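Local coordinates for protein galactose-binding lectin (Arachis hypogaea, PDB 6VAW) that binds galactose and galactose-based ligands as a legume lectin that assembles into a homotetramer and carries calcium and manganese ions, at residues V43-S57 with L194-A208. Sequence-based numbering, arbitrary orientation.
Sequences VGRVLYAMPVRIWSS and LKAKLPERVKFGFSA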
loop_
_atom_site.group_PDB
_atom_site.type_symbol
_atom_site.label_atom_id
_atom_site.label_comp_id
_atom_site.label_asym_id
_atom_site.label_seq_id
_atom_site.Cartn_x
_atom_site.Cartn_y
_atom_site.Cartn_z
ATOM N N VAL A 43 -32.911 -6.477 8.471
ATOM C CA VAL A 43 -31.900 -6.736 7.440
ATOM C C VAL A 43 -31.078 -5.461 7.279
ATOM O O VAL A 43 -31.634 -4.370 7.118
ATOM C CB VAL A 43 -32.470 -7.213 6.071
ATOM C CG1 VAL A 43 -31.356 -7.344 5.030
ATOM C CG2 VAL A 43 -33.238 -8.520 6.190
ATOM N N GLY A 44 -29.766 -5.624 7.301
ATOM C CA GLY A 44 -28.805 -4.547 7.089
ATOM C C GLY A 44 -27.658 -5.032 6.226
ATOM O O GLY A 44 -27.206 -6.165 6.388
ATOM N N ARG A 45 -27.237 -4.216 5.256
ATOM C CA ARG A 45 -26.145 -4.550 4.354
ATOM C C ARG A 45 -25.258 -3.330 4.126
ATOM O O ARG A 45 -25.751 -2.199 4.124
ATOM C CB ARG A 45 -26.646 -5.091 3.004
ATOM C CG ARG A 45 -27.975 -5.848 3.034
ATOM C CD ARG A 45 -28.177 -6.755 1.832
ATOM N NE ARG A 45 -28.097 -6.056 0.552
ATOM C CZ ARG A 45 -28.352 -6.632 -0.618
ATOM N NH1 ARG A 45 -28.740 -7.904 -0.668
ATOM N NH2 ARG A 45 -28.223 -5.950 -1.744
ATOM N N VAL A 46 -23.945 -3.557 3.962
ATOM C CA VAL A 46 -22.966 -2.534 3.621
ATOM C C VAL A 46 -22.274 -2.983 2.348
ATOM O O VAL A 46 -21.930 -4.159 2.231
ATOM C CB VAL A 46 -21.962 -2.151 4.741
ATOM C CG1 VAL A 46 -22.678 -1.547 5.928
ATOM C CG2 VAL A 46 -21.081 -3.328 5.169
ATOM N N LEU A 47 -22.081 -2.068 1.395
ATOM C CA LEU A 47 -21.397 -2.359 0.136
ATOM C C LEU A 47 -20.280 -1.367 -0.104
ATOM O O LEU A 47 -20.422 -0.188 0.261
ATOM C CB LEU A 47 -22.367 -2.288 -1.060
ATOM C CG LEU A 47 -23.601 -3.185 -1.037
ATOM C CD1 LEU A 47 -24.710 -2.578 -1.860
ATOM C CD2 LEU A 47 -23.284 -4.581 -1.528
ATOM N N TYR A 48 -19.185 -1.831 -0.747
ATOM C CA TYR A 48 -18.155 -0.908 -1.185
ATOM C C TYR A 48 -18.836 -0.143 -2.322
ATOM O O TYR A 48 -19.457 -0.774 -3.174
ATOM C CB TYR A 48 -16.860 -1.630 -1.571
ATOM C CG TYR A 48 -15.774 -0.666 -1.966
ATOM C CD1 TYR A 48 -15.199 0.189 -1.025
ATOM C CD2 TYR A 48 -15.322 -0.595 -3.283
ATOM C CE1 TYR A 48 -14.184 1.070 -1.378
ATOM C CE2 TYR A 48 -14.325 0.311 -3.652
ATOM C CZ TYR A 48 -13.761 1.137 -2.695
ATOM O OH TYR A 48 -12.745 1.997 -3.047
ATOM N N ALA A 49 -18.836 1.168 -2.202
ATOM C CA ALA A 49 -19.656 2.033 -3.073
ATOM C C ALA A 49 -19.282 1.934 -4.543
ATOM O O ALA A 49 -20.121 2.249 -5.360
ATOM C CB ALA A 49 -19.579 3.453 -2.595
ATOM N N MET A 50 -18.053 1.578 -4.837
ATOM C CA MET A 50 -17.635 1.570 -6.243
ATOM C C MET A 50 -17.839 0.194 -6.862
ATOM O O MET A 50 -17.471 -0.805 -6.265
ATOM C CB MET A 50 -16.178 1.986 -6.362
ATOM C CG MET A 50 -15.695 1.951 -7.750
ATOM S SD MET A 50 -14.071 2.655 -7.917
ATOM C CE MET A 50 -13.042 1.572 -6.920
ATOM N N PRO A 51 -18.388 0.128 -8.083
ATOM C CA PRO A 51 -18.491 -1.124 -8.780
ATOM C C PRO A 51 -17.069 -1.638 -9.062
ATOM O O PRO A 51 -16.202 -0.877 -9.369
ATOM C CB PRO A 51 -19.182 -0.742 -10.093
ATOM C CG PRO A 51 -19.880 0.529 -9.772
ATOM C CD PRO A 51 -18.953 1.239 -8.827
ATOM N N VAL A 52 -16.905 -2.949 -9.006
ATOM C CA VAL A 52 -15.602 -3.538 -9.261
ATOM C C VAL A 52 -15.720 -4.389 -10.529
ATOM O O VAL A 52 -16.614 -5.229 -10.596
ATOM C CB VAL A 52 -15.148 -4.360 -8.025
ATOM C CG1 VAL A 52 -13.937 -5.234 -8.347
ATOM C CG2 VAL A 52 -14.870 -3.442 -6.819
ATOM N N ARG A 53 -14.810 -4.200 -11.493
ATOM C CA ARG A 53 -14.822 -4.996 -12.735
ATOM C C ARG A 53 -14.128 -6.331 -12.448
ATOM O O ARG A 53 -12.896 -6.365 -12.338
ATOM C CB ARG A 53 -14.130 -4.206 -13.875
ATOM C CG ARG A 53 -14.316 -4.737 -15.291
ATOM C CD ARG A 53 -13.528 -3.774 -16.182
ATOM N NE ARG A 53 -13.320 -4.291 -17.519
ATOM C CZ ARG A 53 -12.266 -3.991 -18.270
ATOM N NH1 ARG A 53 -11.292 -3.223 -17.783
ATOM N NH2 ARG A 53 -12.162 -4.468 -19.501
ATOM N N ILE A 54 -14.911 -7.418 -12.250
ATOM C CA ILE A 54 -14.344 -8.729 -11.921
ATOM C C ILE A 54 -13.982 -9.537 -13.151
ATOM O O ILE A 54 -13.207 -10.482 -13.053
ATOM C CB ILE A 54 -15.218 -9.567 -10.950
ATOM C CG1 ILE A 54 -16.703 -9.681 -11.407
ATOM C CG2 ILE A 54 -15.079 -8.991 -9.549
ATOM C CD1 ILE A 54 -17.391 -10.966 -11.018
ATOM N N TRP A 55 -14.519 -9.172 -14.299
ATOM C CA TRP A 55 -14.200 -9.886 -15.536
ATOM C C TRP A 55 -14.500 -8.983 -16.755
ATOM O O TRP A 55 -15.229 -7.993 -16.646
ATOM C CB TRP A 55 -14.851 -11.302 -15.615
ATOM C CG TRP A 55 -16.339 -11.358 -15.757
ATOM C CD1 TRP A 55 -17.260 -11.478 -14.758
ATOM C CD2 TRP A 55 -17.065 -11.457 -16.992
ATOM N NE1 TRP A 55 -18.523 -11.608 -15.292
ATOM C CE2 TRP A 55 -18.434 -11.579 -16.664
ATOM C CE3 TRP A 55 -16.692 -11.411 -18.342
ATOM C CZ2 TRP A 55 -19.436 -11.592 -17.642
ATOM C CZ3 TRP A 55 -17.685 -11.487 -19.313
ATOM C CH2 TRP A 55 -19.037 -11.559 -18.959
ATOM N N SER A 56 -13.820 -9.261 -17.867
ATOM C CA SER A 56 -13.919 -8.455 -19.081
ATOM C C SER A 56 -14.372 -9.288 -20.260
ATOM O O SER A 56 -13.745 -10.299 -20.582
ATOM C CB SER A 56 -12.574 -7.800 -19.378
ATOM O OG SER A 56 -12.525 -7.186 -20.654
ATOM N N SER A 57 -15.453 -8.844 -20.919
ATOM C CA SER A 57 -16.023 -9.482 -22.123
ATOM C C SER A 57 -15.104 -9.306 -23.342
ATOM O O SER A 57 -15.246 -10.047 -24.312
ATOM C CB SER A 57 -17.408 -8.917 -22.437
ATOM O OG SER A 57 -17.369 -7.506 -22.582
ATOM N N LEU A 194 -16.905 -17.226 -11.328
ATOM C CA LEU A 194 -17.483 -15.893 -11.165
ATOM C C LEU A 194 -17.934 -15.286 -12.527
ATOM O O LEU A 194 -18.984 -14.660 -12.581
ATOM C CB LEU A 194 -16.500 -14.952 -10.432
ATOM C CG LEU A 194 -16.222 -15.262 -8.943
ATOM C CD1 LEU A 194 -15.508 -14.093 -8.289
ATOM C CD2 LEU A 194 -17.499 -15.536 -8.170
ATOM N N LYS A 195 -17.205 -15.567 -13.611
ATOM C CA LYS A 195 -17.539 -15.126 -14.979
ATOM C C LYS A 195 -18.879 -15.725 -15.470
ATOM O O LYS A 195 -19.588 -15.087 -16.242
ATOM C CB LYS A 195 -16.407 -15.537 -15.928
ATOM C CG LYS A 195 -16.446 -14.923 -17.314
ATOM C CD LYS A 195 -15.350 -15.539 -18.149
ATOM C CE LYS A 195 -15.097 -14.800 -19.423
ATOM N NZ LYS A 195 -14.232 -15.601 -20.325
ATOM N N ALA A 196 -19.215 -16.952 -15.025
ATOM C CA ALA A 196 -20.451 -17.641 -15.403
ATOM C C ALA A 196 -21.636 -17.271 -14.504
ATOM O O ALA A 196 -22.777 -17.343 -14.948
ATOM C CB ALA A 196 -20.241 -19.157 -15.351
ATOM N N LYS A 197 -21.378 -16.896 -13.254
ATOM C CA LYS A 197 -22.444 -16.635 -12.292
ATOM C C LYS A 197 -22.730 -15.156 -12.055
ATOM O O LYS A 197 -23.782 -14.817 -11.522
ATOM C CB LYS A 197 -22.092 -17.288 -10.942
ATOM C CG LYS A 197 -21.851 -18.806 -10.993
ATOM C CD LYS A 197 -23.096 -19.589 -11.393
ATOM C CE LYS A 197 -22.847 -21.073 -11.370
ATOM N NZ LYS A 197 -23.912 -21.817 -12.091
ATOM N N LEU A 198 -21.800 -14.288 -12.363
ATOM C CA LEU A 198 -22.016 -12.866 -12.092
ATOM C C LEU A 198 -21.769 -11.975 -13.310
ATOM O O LEU A 198 -20.986 -12.366 -14.167
ATOM C CB LEU A 198 -21.091 -12.403 -10.947
ATOM C CG LEU A 198 -21.500 -12.855 -9.529
ATOM C CD1 LEU A 198 -20.352 -12.719 -8.564
ATOM C CD2 LEU A 198 -22.712 -12.098 -9.026
ATOM N N PRO A 199 -22.290 -10.716 -13.301
ATOM C CA PRO A 199 -22.007 -9.779 -14.415
ATOM C C PRO A 199 -20.581 -9.232 -14.348
ATOM O O PRO A 199 -19.900 -9.374 -13.295
ATOM C CB PRO A 199 -23.030 -8.661 -14.199
ATOM C CG PRO A 199 -23.314 -8.674 -12.734
ATOM C CD PRO A 199 -23.204 -10.103 -12.302
ATOM N N GLU A 200 -20.143 -8.535 -15.420
ATOM C CA GLU A 200 -18.786 -7.954 -15.448
ATOM C C GLU A 200 -18.514 -6.993 -14.272
ATOM O O GLU A 200 -17.392 -6.955 -13.777
ATOM C CB GLU A 200 -18.531 -7.217 -16.770
ATOM C CG GLU A 200 -18.347 -8.151 -17.943
ATOM C CD GLU A 200 -18.571 -7.481 -19.282
ATOM O OE1 GLU A 200 -17.618 -6.846 -19.784
ATOM O OE2 GLU A 200 -19.685 -7.610 -19.839
ATOM N N ARG A 201 -19.526 -6.184 -13.886
ATOM C CA ARG A 201 -19.449 -5.196 -12.809
ATOM C C ARG A 201 -20.290 -5.651 -11.621
ATOM O O ARG A 201 -21.476 -6.022 -11.749
ATOM C CB ARG A 201 -19.854 -3.791 -13.262
ATOM C CG ARG A 201 -18.898 -3.169 -14.304
ATOM C CD ARG A 201 -19.530 -2.056 -15.124
ATOM N NE ARG A 201 -20.219 -1.059 -14.305
ATOM C CZ ARG A 201 -19.978 0.249 -14.338
ATOM N NH1 ARG A 201 -19.055 0.744 -15.157
ATOM N NH2 ARG A 201 -20.674 1.075 -13.569
ATOM N N VAL A 202 -19.639 -5.651 -10.459
ATOM C CA VAL A 202 -20.233 -6.127 -9.211
ATOM C C VAL A 202 -19.939 -5.220 -8.052
ATOM O O VAL A 202 -19.113 -4.305 -8.154
ATOM C CB VAL A 202 -19.783 -7.592 -8.840
ATOM C CG1 VAL A 202 -20.213 -8.612 -9.900
ATOM C CG2 VAL A 202 -18.278 -7.668 -8.537
ATOM N N LYS A 203 -20.646 -5.476 -6.949
ATOM C CA LYS A 203 -20.432 -4.833 -5.655
ATOM C C LYS A 203 -20.139 -5.935 -4.605
ATOM O O LYS A 203 -20.680 -7.034 -4.660
ATOM C CB LYS A 203 -21.580 -3.892 -5.223
ATOM C CG LYS A 203 -21.370 -2.502 -5.846
ATOM C CD LYS A 203 -22.464 -1.520 -5.521
ATOM C CE LYS A 203 -22.320 -0.283 -6.368
ATOM N NZ LYS A 203 -23.358 0.725 -6.033
ATOM N N PHE A 204 -19.209 -5.634 -3.718
ATOM C CA PHE A 204 -18.754 -6.485 -2.628
ATOM C C PHE A 204 -19.317 -5.895 -1.357
ATOM O O PHE A 204 -19.388 -4.677 -1.239
ATOM C CB PHE A 204 -17.209 -6.521 -2.573
ATOM C CG PHE A 204 -16.538 -7.333 -3.667
ATOM C CD1 PHE A 204 -16.297 -6.777 -4.928
ATOM C CD2 PHE A 204 -16.115 -8.632 -3.426
ATOM C CE1 PHE A 204 -15.667 -7.518 -5.926
ATOM C CE2 PHE A 204 -15.496 -9.382 -4.433
ATOM C CZ PHE A 204 -15.235 -8.808 -5.663
ATOM N N GLY A 205 -19.737 -6.730 -0.437
ATOM C CA GLY A 205 -20.249 -6.196 0.816
ATOM C C GLY A 205 -20.526 -7.272 1.825
ATOM O O GLY A 205 -20.029 -8.390 1.681
ATOM N N PHE A 206 -21.254 -6.885 2.886
ATOM C CA PHE A 206 -21.693 -7.746 3.972
ATOM C C PHE A 206 -23.189 -7.551 4.206
ATOM O O PHE A 206 -23.707 -6.449 4.017
ATOM C CB PHE A 206 -20.933 -7.441 5.261
ATOM C CG PHE A 206 -19.442 -7.639 5.172
ATOM C CD1 PHE A 206 -18.873 -8.870 5.463
ATOM C CD2 PHE A 206 -18.607 -6.599 4.757
ATOM C CE1 PHE A 206 -17.491 -9.053 5.373
ATOM C CE2 PHE A 206 -17.219 -6.779 4.680
ATOM C CZ PHE A 206 -16.676 -8.016 4.953
ATOM N N SER A 207 -23.859 -8.606 4.646
ATOM C CA SER A 207 -25.280 -8.589 4.969
ATOM C C SER A 207 -25.517 -9.462 6.178
ATOM O O SER A 207 -24.799 -10.436 6.374
ATOM C CB SER A 207 -26.105 -9.089 3.788
ATOM O OG SER A 207 -27.502 -9.005 4.048
ATOM N N ALA A 208 -26.502 -9.093 7.004
ATOM C CA ALA A 208 -26.924 -9.846 8.179
ATOM C C ALA A 208 -28.420 -9.657 8.382
ATOM O O ALA A 208 -28.988 -8.669 7.920
ATOM C CB ALA A 208 -26.148 -9.406 9.412
HETATM O O HOH W 1 -18.224 -2.890 -4.338
#
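The indole of Trp-55 lies between Lys-195 and Glu-200, each crossing it at about a right angle. Glu-200 CG sits 3.4 Å from the centroid of the Trp-55 six-membered ring, almost exactly on its normal, a CH-pi contact. Over the opposite face come CA and CG of Lys-195 in the short helix 194-197. In the ring plane, Trp-55 NE1 donates to Leu-198 O (2.8 Å), approaching from above that carbonyl's plane. With both faces covered and the NE1 edge bonded, the indole has little room to turn. Beyond the ring, the extended Glu-200 chain carries OE1 to Ser-57, whose N and OG both donate to it from the same face of the carboxylate, OG at 2.9 Å.

On the buried side Ile-54 splits its branches. CG1 stands between backbone N and carbonyl carbon (chi1 51°) and takes CD1 to the CB atoms of Leu-194 and Leu-198, while CG2 meets Val-202 CG2 at 3.6 Å and the edge of the Phe-204 ring. Ile-54 N donates to Glu-200 O.

Farther along, the backbones pair antiparallel in two runs, Gly-44 to Leu-47 against Gly-205 to Ala-208, then Val-52 and Arg-53 against Val-202 and Arg-201. The register slips by two residues between them; there a water donates to Tyr-48 O and Met-50 O and accepts from Phe-204 N (3.0 Å). Gly-205 CA makes a close CA-H...O contact with Val-46 O (3.0 Å).

These are adjacent strands of the seven-stranded sheet in the legume-lectin jelly-roll sandwich: strand 18-22 flanks 43-53, and strand 84-91 flanks 201-209. Val-52, Phe-206 and Ala-208 pack on strand 217-229 of the other sheet, while Met-50 meets Met-50 of a neighbouring subunit.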